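Local coordinates for protein nitrite oxidoreductase subunit B (Kuenenia stuttgartiensis, PDB 7B04) that probably relays electrons through its iron-sulfur clusters and a nearby heme b as the beta subunit of the nitrite-oxidising complex of an anammox bacterium, at residues His24-Cys38 with Met259-Asp273. Numbering follows the deposited sequence.
Sequences HQFAAVFNINRCIAC and MSACVGQIRLQGFLD. With SF4 (iron/sulfur cluster), chain B.
The torsions of Arg267 and Phe30 lay the guanidinium along the ring: chi1 of 51° sets CG of Arg267 between its own N and carbonyl carbon, a bend at chi3 turns the guanidinium, and chi1 of -67° keeps the Phe30 ring beside its backbone N. The two side chains point the same way, planes 20° apart and centres 4.3 Å apart, an off-centre cation-pi stack. Met259 SD comes to the ring edge, a Met-aromatic contact 4.6 Å from the Phe30 centroid. Arg267 NH1 lies 3.5 Å from sulfide S1 of the [4Fe-4S] cluster, where its positive charge would probably help to offset the negative charge of the cluster.

The two segments illustrate how sequence-distant parts of a chain can build one ferredoxin-type cluster site. Cys35 and Cys38, on the loop leaving strand 25-31, and Cys262, on the loop entering strand 267-272, each bind an iron atom through SG; Cys41 belongs to the same site. Between the loops, Ile266 turns CD1 toward Cys35 CB (3.8 Å) and S1, while the extended Arg34 chain donates a hydrogen bond from NH2 to Gln265 O (2.8 Å), in the carbonyl plane.

From there the strands run antiparallel, joined by backbone hydrogen bonds, from Asn31 N to Ile266 O at the cluster end to Leu272 N to Gln25 O at the other. Gly270 O is gripped from opposite faces of its plane by Ala27 N and Gln269 NE2, the latter at 3.2 Å, while Gln269 OE1 accepts a hydrogen bond from Thr256 N. At the far end His24 CE1 sits over the centre of the Phe271 ring, the planes inclined to each other.

Subunit A borders the cluster end, its Glu325 forming a salt bridge with Arg34. Helix 40-46 packs on Val263, strand 169-173 brings Gln172 against Phe30 and Arg267, and strand 25-31 is flanked by 267-272 and, in parallel, by 303-306, whose Tyr305 meets the Phe30 ring.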
ATOM      1  N   HIS A  24       4.100  30.379  19.659  1.00 34.61           N
ATOM      2  CA  HIS A  24       4.405  29.964  18.304  1.00 34.86           C
ATOM      3  C   HIS A  24       3.365  28.924  17.904  1.00 33.44           C
ATOM      4  O   HIS A  24       2.734  28.293  18.760  1.00 31.17           O
ATOM      5  CB  HIS A  24       5.843  29.440  18.158  1.00 35.78           C
ATOM      6  CG  HIS A  24       6.217  28.331  19.120  1.00 25.63           C
ATOM      7  ND1 HIS A  24       5.444  27.199  19.310  1.00 37.11           N
ATOM      8  CD2 HIS A  24       7.283  28.198  19.949  1.00 28.33           C
ATOM      9  CE1 HIS A  24       6.016  26.422  20.210  1.00 34.33           C
ATOM     10  NE2 HIS A  24       7.130  27.006  20.612  1.00 38.06           N
ATOM     11  N   GLN A  25       3.150  28.784  16.599  1.00 33.43           N
ATOM     12  CA  GLN A  25       2.059  27.965  16.084  1.00 27.82           C
ATOM     13  C   GLN A  25       2.591  26.666  15.499  1.00 28.75           C
ATOM     14  O   GLN A  25       3.482  26.682  14.643  1.00 34.24           O
ATOM     15  CB  GLN A  25       1.265  28.722  15.014  1.00 24.19           C
ATOM     16  CG  GLN A  25       0.190  27.886  14.339  1.00 26.55           C
ATOM     17  CD  GLN A  25      -0.971  27.569  15.264  1.00 30.59           C
ATOM     18  OE1 GLN A  25      -1.424  28.424  16.026  1.00 29.51           O
ATOM     19  NE2 GLN A  25      -1.460  26.337  15.198  1.00 35.52           N
ATOM     20  N   PHE A  26       2.029  25.548  15.958  1.00 28.52           N
ATOM     21  CA  PHE A  26       2.308  24.242  15.372  1.00 28.18           C
ATOM     22  C   PHE A  26       2.001  24.272  13.884  1.00 29.69           C
ATOM     23  O   PHE A  26       0.861  24.520  13.480  1.00 29.80           O
ATOM     24  CB  PHE A  26       1.477  23.163  16.076  1.00 27.50           C
ATOM     25  CG  PHE A  26       1.546  21.807  15.427  1.00 32.59           C
ATOM     26  CD1 PHE A  26       0.628  21.433  14.457  1.00 25.97           C
ATOM     27  CD2 PHE A  26       2.524  20.903  15.792  1.00 35.67           C
ATOM     28  CE1 PHE A  26       0.694  20.185  13.863  1.00 25.63           C
ATOM     29  CE2 PHE A  26       2.586  19.657  15.203  1.00 38.02           C
ATOM     30  CZ  PHE A  26       1.676  19.297  14.238  1.00 32.46           C
ATOM     31  N   ALA A  27       3.019  24.015  13.069  1.00 29.38           N
ATOM     32  CA  ALA A  27       2.879  24.135  11.629  1.00 27.59           C
ATOM     33  C   ALA A  27       3.772  23.108  10.951  1.00 31.67           C
ATOM     34  O   ALA A  27       4.703  22.567  11.554  1.00 33.66           O
ATOM     35  CB  ALA A  27       3.222  25.549  11.147  1.00 23.39           C
ATOM     36  N   ALA A  28       3.471  22.846   9.683  1.00 35.29           N
ATOM     37  CA  ALA A  28       4.228  21.877   8.907  1.00 33.12           C
ATOM     38  C   ALA A  28       4.152  22.249   7.435  1.00 35.16           C
ATOM     39  O   ALA A  28       3.228  22.935   6.991  1.00 34.56           O
ATOM     40  CB  ALA A  28       3.712  20.450   9.130  1.00 32.46           C
ATOM     41  N   VAL A  29       5.144  21.781   6.680  1.00 36.50           N
ATOM     42  CA  VAL A  29       5.231  22.015   5.244  1.00 30.06           C
ATOM     43  C   VAL A  29       5.199  20.669   4.537  1.00 29.64           C
ATOM     44  O   VAL A  29       6.000  19.783   4.851  1.00 34.63           O
ATOM     45  CB  VAL A  29       6.508  22.793   4.876  1.00 28.80           C
ATOM     46  CG1 VAL A  29       6.715  22.797   3.370  1.00 30.05           C
ATOM     47  CG2 VAL A  29       6.439  24.211   5.423  1.00 29.60           C
ATOM     48  N   PHE A  30       4.287  20.522   3.579  1.00 30.14           N
ATOM     49  CA  PHE A  30       4.137  19.290   2.813  1.00 31.14           C
ATOM     50  C   PHE A  30       4.574  19.557   1.379  1.00 39.08           C
ATOM     51  O   PHE A  30       3.990  20.408   0.698  1.00 37.04           O
ATOM     52  CB  PHE A  30       2.690  18.787   2.827  1.00 30.35           C
ATOM     53  CG  PHE A  30       2.196  18.326   4.178  1.00 28.69           C
ATOM     54  CD1 PHE A  30       2.960  18.480   5.320  1.00 28.90           C
ATOM     55  CD2 PHE A  30       0.949  17.733   4.295  1.00 29.15           C
ATOM     56  CE1 PHE A  30       2.491  18.057   6.546  1.00 30.11           C
ATOM     57  CE2 PHE A  30       0.476  17.306   5.519  1.00 25.70           C
ATOM     58  CZ  PHE A  30       1.249  17.468   6.645  1.00 31.52           C
ATOM     59  N   ASN A  31       5.592  18.833   0.918  1.00 38.91           N
ATOM     60  CA  ASN A  31       6.037  18.931  -0.473  1.00 36.29           C
ATOM     61  C   ASN A  31       5.229  17.928  -1.286  1.00 39.86           C
ATOM     62  O   ASN A  31       5.588  16.755  -1.400  1.00 42.43           O
ATOM     63  CB  ASN A  31       7.536  18.683  -0.586  1.00 40.39           C
ATOM     64  CG  ASN A  31       8.086  19.042  -1.955  1.00 42.00           C
ATOM     65  OD1 ASN A  31       7.341  19.437  -2.853  1.00 40.72           O
ATOM     66  ND2 ASN A  31       9.396  18.907  -2.120  1.00 43.11           N
ATOM     67  N   ILE A  32       4.122  18.403  -1.866  1.00 40.21           N
ATOM     68  CA  ILE A  32       3.237  17.535  -2.642  1.00 35.93           C
ATOM     69  C   ILE A  32       3.979  16.886  -3.803  1.00 33.68           C
ATOM     70  O   ILE A  32       3.669  15.753  -4.193  1.00 36.62           O
ATOM     71  CB  ILE A  32       2.013  18.332  -3.135  1.00 28.97           C
ATOM     72  CG1 ILE A  32       1.267  18.959  -1.957  1.00 30.86           C
ATOM     73  CG2 ILE A  32       1.073  17.440  -3.927  1.00 33.85           C
ATOM     74  CD1 ILE A  32       0.102  19.826  -2.380  1.00 40.77           C
ATOM     75  N   ASN A  33       4.969  17.582  -4.365  1.00 33.96           N
ATOM     76  CA  ASN A  33       5.718  17.049  -5.498  1.00 31.34           C
ATOM     77  C   ASN A  33       6.380  15.713  -5.180  1.00 34.45           C
ATOM     78  O   ASN A  33       6.599  14.904  -6.087  1.00 42.92           O
ATOM     79  CB  ASN A  33       6.766  18.063  -5.946  1.00 32.95           C
ATOM     80  CG  ASN A  33       6.148  19.336  -6.487  1.00 39.00           C
ATOM     81  OD1 ASN A  33       5.401  19.309  -7.464  1.00 38.12           O
ATOM     82  ND2 ASN A  33       6.453  20.461  -5.851  1.00 35.15           N
ATOM     83  N   ARG A  34       6.717  15.468  -3.916  1.00 34.06           N
ATOM     84  CA  ARG A  34       7.391  14.235  -3.530  1.00 35.42           C
ATOM     85  C   ARG A  34       6.440  13.140  -3.063  1.00 35.20           C
ATOM     86  O   ARG A  34       6.893  12.015  -2.828  1.00 41.80           O
ATOM     87  CB  ARG A  34       8.399  14.504  -2.408  1.00 35.79           C
ATOM     88  CG  ARG A  34       9.608  15.338  -2.768  1.00 43.28           C
ATOM     89  CD  ARG A  34      10.530  15.395  -1.560  1.00 41.63           C
ATOM     90  NE  ARG A  34      11.732  16.190  -1.780  1.00 43.76           N
ATOM     91  CZ  ARG A  34      12.685  16.356  -0.869  1.00 43.04           C
ATOM     92  NH1 ARG A  34      13.749  17.095  -1.147  1.00 43.71           N
ATOM     93  NH2 ARG A  34      12.573  15.780   0.321  1.00 42.02           N
ATOM     94  N   CYS A  35       5.149  13.427  -2.920  1.00 29.07           N
ATOM     95  CA  CYS A  35       4.248  12.473  -2.289  1.00 32.57           C
ATOM     96  C   CYS A  35       3.957  11.289  -3.205  1.00 33.94           C
ATOM     97  O   CYS A  35       3.965  11.399  -4.433  1.00 41.80           O
ATOM     98  CB  CYS A  35       2.938  13.154  -1.895  1.00 40.52           C
ATOM     99  SG  CYS A  35       1.858  12.146  -0.844  1.00 29.44           S
ATOM    100  N   ILE A  36       3.681  10.146  -2.581  1.00 30.28           N
ATOM    101  CA  ILE A  36       3.440   8.889  -3.278  1.00 32.42           C
ATOM    102  C   ILE A  36       2.081   8.292  -2.950  1.00 32.89           C
ATOM    103  O   ILE A  36       1.734   7.238  -3.495  1.00 32.81           O
ATOM    104  CB  ILE A  36       4.558   7.867  -2.984  1.00 29.23           C
ATOM    105  CG1 ILE A  36       4.664   7.615  -1.482  1.00 35.78           C
ATOM    106  CG2 ILE A  36       5.887   8.361  -3.532  1.00 27.26           C
ATOM    107  CD1 ILE A  36       5.775   6.667  -1.104  1.00 36.63           C
ATOM    108  N   ALA A  37       1.310   8.925  -2.063  1.00 29.74           N
ATOM    109  CA  ALA A  37       0.022   8.413  -1.589  1.00 30.39           C
ATOM    110  C   ALA A  37       0.152   7.039  -0.940  1.00 34.02           C
ATOM    111  O   ALA A  37      -0.764   6.217  -1.018  1.00 34.07           O
ATOM    112  CB  ALA A  37      -1.018   8.369  -2.710  1.00 21.10           C
ATOM    113  N   CYS A  38       1.278   6.780  -0.274  1.00 28.94           N
ATOM    114  CA  CYS A  38       1.461   5.493   0.381  1.00 29.30           C
ATOM    115  C   CYS A  38       0.589   5.337   1.618  1.00 31.47           C
ATOM    116  O   CYS A  38       0.469   4.218   2.127  1.00 30.32           O
ATOM    117  CB  CYS A  38       2.931   5.293   0.756  1.00 26.33           C
ATOM    118  SG  CYS A  38       3.555   6.470   1.973  1.00 31.61           S
ATOM    119  N   MET A 259       3.799  12.890  11.006  1.00 32.32           N
ATOM    120  CA  MET A 259       4.891  13.533  10.279  1.00 29.40           C
ATOM    121  C   MET A 259       6.126  12.643  10.234  1.00 32.80           C
ATOM    122  O   MET A 259       6.786  12.541   9.194  1.00 33.13           O
ATOM    123  CB  MET A 259       5.241  14.885  10.899  1.00 26.34           C
ATOM    124  CG  MET A 259       4.102  15.880  10.959  1.00 23.76           C
ATOM    125  SD  MET A 259       3.379  16.452   9.423  1.00 30.19           S
ATOM    126  CE  MET A 259       1.977  17.362  10.061  1.00 30.83           C
ATOM    127  N   SER A 260       6.454  11.990  11.351  1.00 30.89           N
ATOM    128  CA  SER A 260       7.647  11.155  11.402  1.00 27.34           C
ATOM    129  C   SER A 260       7.543   9.954  10.472  1.00 26.69           C
ATOM    130  O   SER A 260       8.573   9.423  10.045  1.00 30.14           O
ATOM    131  CB  SER A 260       7.896  10.686  12.840  1.00 26.17           C
ATOM    132  OG  SER A 260       8.976   9.773  12.902  1.00 36.93           O
ATOM    133  N   ALA A 261       6.326   9.515  10.158  1.00 29.74           N
ATOM    134  CA  ALA A 261       6.100   8.355   9.307  1.00 30.14           C
ATOM    135  C   ALA A 261       6.307   8.622   7.820  1.00 29.89           C
ATOM    136  O   ALA A 261       6.409   7.658   7.053  1.00 29.53           O
ATOM    137  CB  ALA A 261       4.677   7.840   9.517  1.00 27.63           C
ATOM    138  N   CYS A 262       6.377   9.883   7.395  1.00 32.83           N
ATOM    139  CA  CYS A 262       6.310  10.197   5.971  1.00 30.79           C
ATOM    140  C   CYS A 262       7.461   9.590   5.192  1.00 33.52           C
ATOM    141  O   CYS A 262       8.627   9.907   5.436  1.00 41.90           O
ATOM    142  CB  CYS A 262       6.296  11.696   5.746  1.00 34.10           C
ATOM    143  SG  CYS A 262       6.007  12.127   4.013  1.00 40.27           S
ATOM    144  N   VAL A 263       7.120   8.776   4.198  1.00 35.91           N
ATOM    145  CA  VAL A 263       8.112   7.952   3.526  1.00 30.25           C
ATOM    146  C   VAL A 263       8.779   8.707   2.390  1.00 37.46           C
ATOM    147  O   VAL A 263      10.001   8.631   2.217  1.00 46.41           O
ATOM    148  CB  VAL A 263       7.437   6.670   3.032  1.00 28.51           C
ATOM    149  CG1 VAL A 263       8.475   5.698   2.529  1.00 35.42           C
ATOM    150  CG2 VAL A 263       6.623   6.102   4.149  1.00 30.42           C
ATOM    151  N   GLY A 264       8.004   9.444   1.599  1.00 34.73           N
ATOM    152  CA  GLY A 264       8.587  10.152   0.480  1.00 34.73           C
ATOM    153  C   GLY A 264       9.207  11.477   0.869  1.00 33.73           C
ATOM    154  O   GLY A 264       9.393  12.351   0.017  1.00 37.84           O
ATOM    155  N   GLN A 265       9.563  11.614   2.149  1.00 30.11           N
ATOM    156  CA  GLN A 265      10.262  12.786   2.677  1.00 35.23           C
ATOM    157  C   GLN A 265       9.624  14.097   2.211  1.00 41.99           C
ATOM    158  O   GLN A 265      10.299  14.993   1.702  1.00 42.10           O
ATOM    159  CB  GLN A 265      11.743  12.741   2.297  1.00 33.14           C
ATOM    160  CG  GLN A 265      12.494  11.529   2.832  1.00 42.25           C
ATOM    161  CD  GLN A 265      13.907  11.427   2.285  1.00 43.12           C
ATOM    162  OE1 GLN A 265      14.305  12.199   1.413  1.00 39.78           O
ATOM    163  NE2 GLN A 265      14.675  10.473   2.801  1.00 33.44           N
ATOM    164  N   ILE A 266       8.305  14.212   2.388  1.00 35.53           N
ATOM    165  CA  ILE A 266       7.604  15.396   1.899  1.00 38.87           C
ATOM    166  C   ILE A 266       7.219  16.390   2.993  1.00 36.71           C
ATOM    167  O   ILE A 266       6.994  17.570   2.683  1.00 38.25           O
ATOM    168  CB  ILE A 266       6.341  14.993   1.107  1.00 38.86           C
ATOM    169  CG1 ILE A 266       5.144  14.824   2.041  1.00 41.79           C
ATOM    170  CG2 ILE A 266       6.565  13.704   0.354  1.00 39.13           C
ATOM    171  CD1 ILE A 266       3.811  14.905   1.337  1.00 36.80           C
ATOM    172  N   ARG A 267       7.138  15.963   4.251  1.00 35.48           N
ATOM    173  CA  ARG A 267       6.601  16.799   5.318  1.00 37.38           C
ATOM    174  C   ARG A 267       7.673  17.080   6.360  1.00 36.25           C
ATOM    175  O   ARG A 267       8.390  16.169   6.790  1.00 33.86           O
ATOM    176  CB  ARG A 267       5.361  16.179   5.963  1.00 30.25           C
ATOM    177  CG  ARG A 267       5.522  14.772   6.384  1.00 25.90           C
ATOM    178  CD  ARG A 267       4.270  14.216   7.032  1.00 29.36           C
ATOM    179  NE  ARG A 267       3.063  14.311   6.219  1.00 30.11           N
ATOM    180  CZ  ARG A 267       1.889  13.808   6.591  1.00 32.36           C
ATOM    181  NH1 ARG A 267       0.828  13.927   5.805  1.00 27.43           N
ATOM    182  NH2 ARG A 267       1.778  13.185   7.757  1.00 30.06           N
ATOM    183  N   LEU A 268       7.777  18.345   6.755  1.00 34.28           N
ATOM    184  CA  LEU A 268       8.628  18.792   7.851  1.00 38.47           C
ATOM    185  C   LEU A 268       7.748  19.520   8.854  1.00 35.20           C
ATOM    186  O   LEU A 268       7.034  20.458   8.488  1.00 33.22           O
ATOM    187  CB  LEU A 268       9.745  19.709   7.348  1.00 37.24           C
ATOM    188  CG  LEU A 268      10.736  20.217   8.396  1.00 28.58           C
ATOM    189  CD1 LEU A 268      11.739  19.132   8.751  1.00 31.42           C
ATOM    190  CD2 LEU A 268      11.442  21.473   7.906  1.00 24.46           C
ATOM    191  N   GLN A 269       7.789  19.085  10.109  1.00 34.80           N
ATOM    192  CA  GLN A 269       6.931  19.631  11.151  1.00 37.60           C
ATOM    193  C   GLN A 269       7.758  20.421  12.154  1.00 32.83           C
ATOM    194  O   GLN A 269       8.828  19.972  12.582  1.00 36.58           O
ATOM    195  CB  GLN A 269       6.178  18.512  11.870  1.00 37.96           C
ATOM    196  CG  GLN A 269       5.075  19.000  12.782  1.00 31.67           C
ATOM    197  CD  GLN A 269       5.452  18.905  14.246  1.00 36.22           C
ATOM    198  OE1 GLN A 269       5.433  17.826  14.835  1.00 36.99           O
ATOM    199  NE2 GLN A 269       5.778  20.044  14.847  1.00 39.19           N
ATOM    200  N   GLY A 270       7.252  21.593  12.526  1.00 28.19           N
ATOM    201  CA  GLY A 270       7.907  22.462  13.482  1.00 36.63           C
ATOM    202  C   GLY A 270       6.952  23.488  14.057  1.00 35.82           C
ATOM    203  O   GLY A 270       5.802  23.166  14.368  1.00 35.29           O
ATOM    204  N   PHE A 271       7.417  24.726  14.212  1.00 34.77           N
ATOM    205  CA  PHE A 271       6.569  25.808  14.684  1.00 31.67           C
ATOM    206  C   PHE A 271       6.798  27.051  13.837  1.00 31.95           C
ATOM    207  O   PHE A 271       7.895  27.271  13.314  1.00 35.35           O
ATOM    208  CB  PHE A 271       6.833  26.125  16.160  1.00 31.65           C
ATOM    209  CG  PHE A 271       6.612  24.957  17.074  1.00 33.66           C
ATOM    210  CD1 PHE A 271       5.330  24.576  17.435  1.00 36.31           C
ATOM    211  CD2 PHE A 271       7.684  24.235  17.567  1.00 31.74           C
ATOM    212  CE1 PHE A 271       5.124  23.499  18.277  1.00 35.30           C
ATOM    213  CE2 PHE A 271       7.486  23.159  18.409  1.00 33.02           C
ATOM    214  CZ  PHE A 271       6.204  22.790  18.764  1.00 36.22           C
ATOM    215  N   LEU A 272       5.750  27.861  13.708  1.00 31.15           N
ATOM    216  CA  LEU A 272       5.847  29.165  13.056  1.00 29.53           C
ATOM    217  C   LEU A 272       6.379  30.176  14.065  1.00 38.25           C
ATOM    218  O   LEU A 272       5.643  30.654  14.932  1.00 33.99           O
ATOM    219  CB  LEU A 272       4.495  29.593  12.501  1.00 24.55           C
ATOM    220  CG  LEU A 272       4.261  29.287  11.021  1.00 31.90           C
ATOM    221  CD1 LEU A 272       2.848  29.670  10.608  1.00 28.32           C
ATOM    222  CD2 LEU A 272       5.287  30.006  10.163  1.00 36.62           C
ATOM    223  N   ASP A 273       7.662  30.500  13.959  1.00 38.90           N
ATOM    224  CA  ASP A 273       8.272  31.520  14.796  1.00 35.82           C
ATOM    225  C   ASP A 273       8.163  32.886  14.120  1.00 42.55           C
ATOM    226  O   ASP A 273       7.519  33.048  13.080  1.00 37.44           O
ATOM    227  CB  ASP A 273       9.735  31.178  15.076  1.00 35.79           C
ATOM    228  CG  ASP A 273       9.898  29.931  15.919  1.00 46.56           C
ATOM    229  OD1 ASP A 273       9.019  29.657  16.763  1.00 49.74           O
ATOM    230  OD2 ASP A 273      10.913  29.227  15.738  1.00 54.33           O
TER
HETATM  231 FE1  SF4 B 503       3.250   8.718   1.894  1.00 51.16          FE
HETATM  232 FE2  SF4 B 503       1.711  10.167   3.634  1.00 49.47          FE
HETATM  233 FE3  SF4 B 503       2.334  11.194   1.173  1.00 42.55          FE
HETATM  234 FE4  SF4 B 503       4.275  10.957   3.089  1.00 45.36          FE
HETATM  235  S1  SF4 B 503       2.424  12.285   3.174  1.00 34.85           S
HETATM  236  S2  SF4 B 503       4.445  10.381   0.889  1.00 27.34           S
HETATM  237  S3  SF4 B 503       3.624   9.028   4.121  1.00 33.40           S
HETATM  238  S4  SF4 B 503       1.077   9.340   1.606  1.00 34.16           S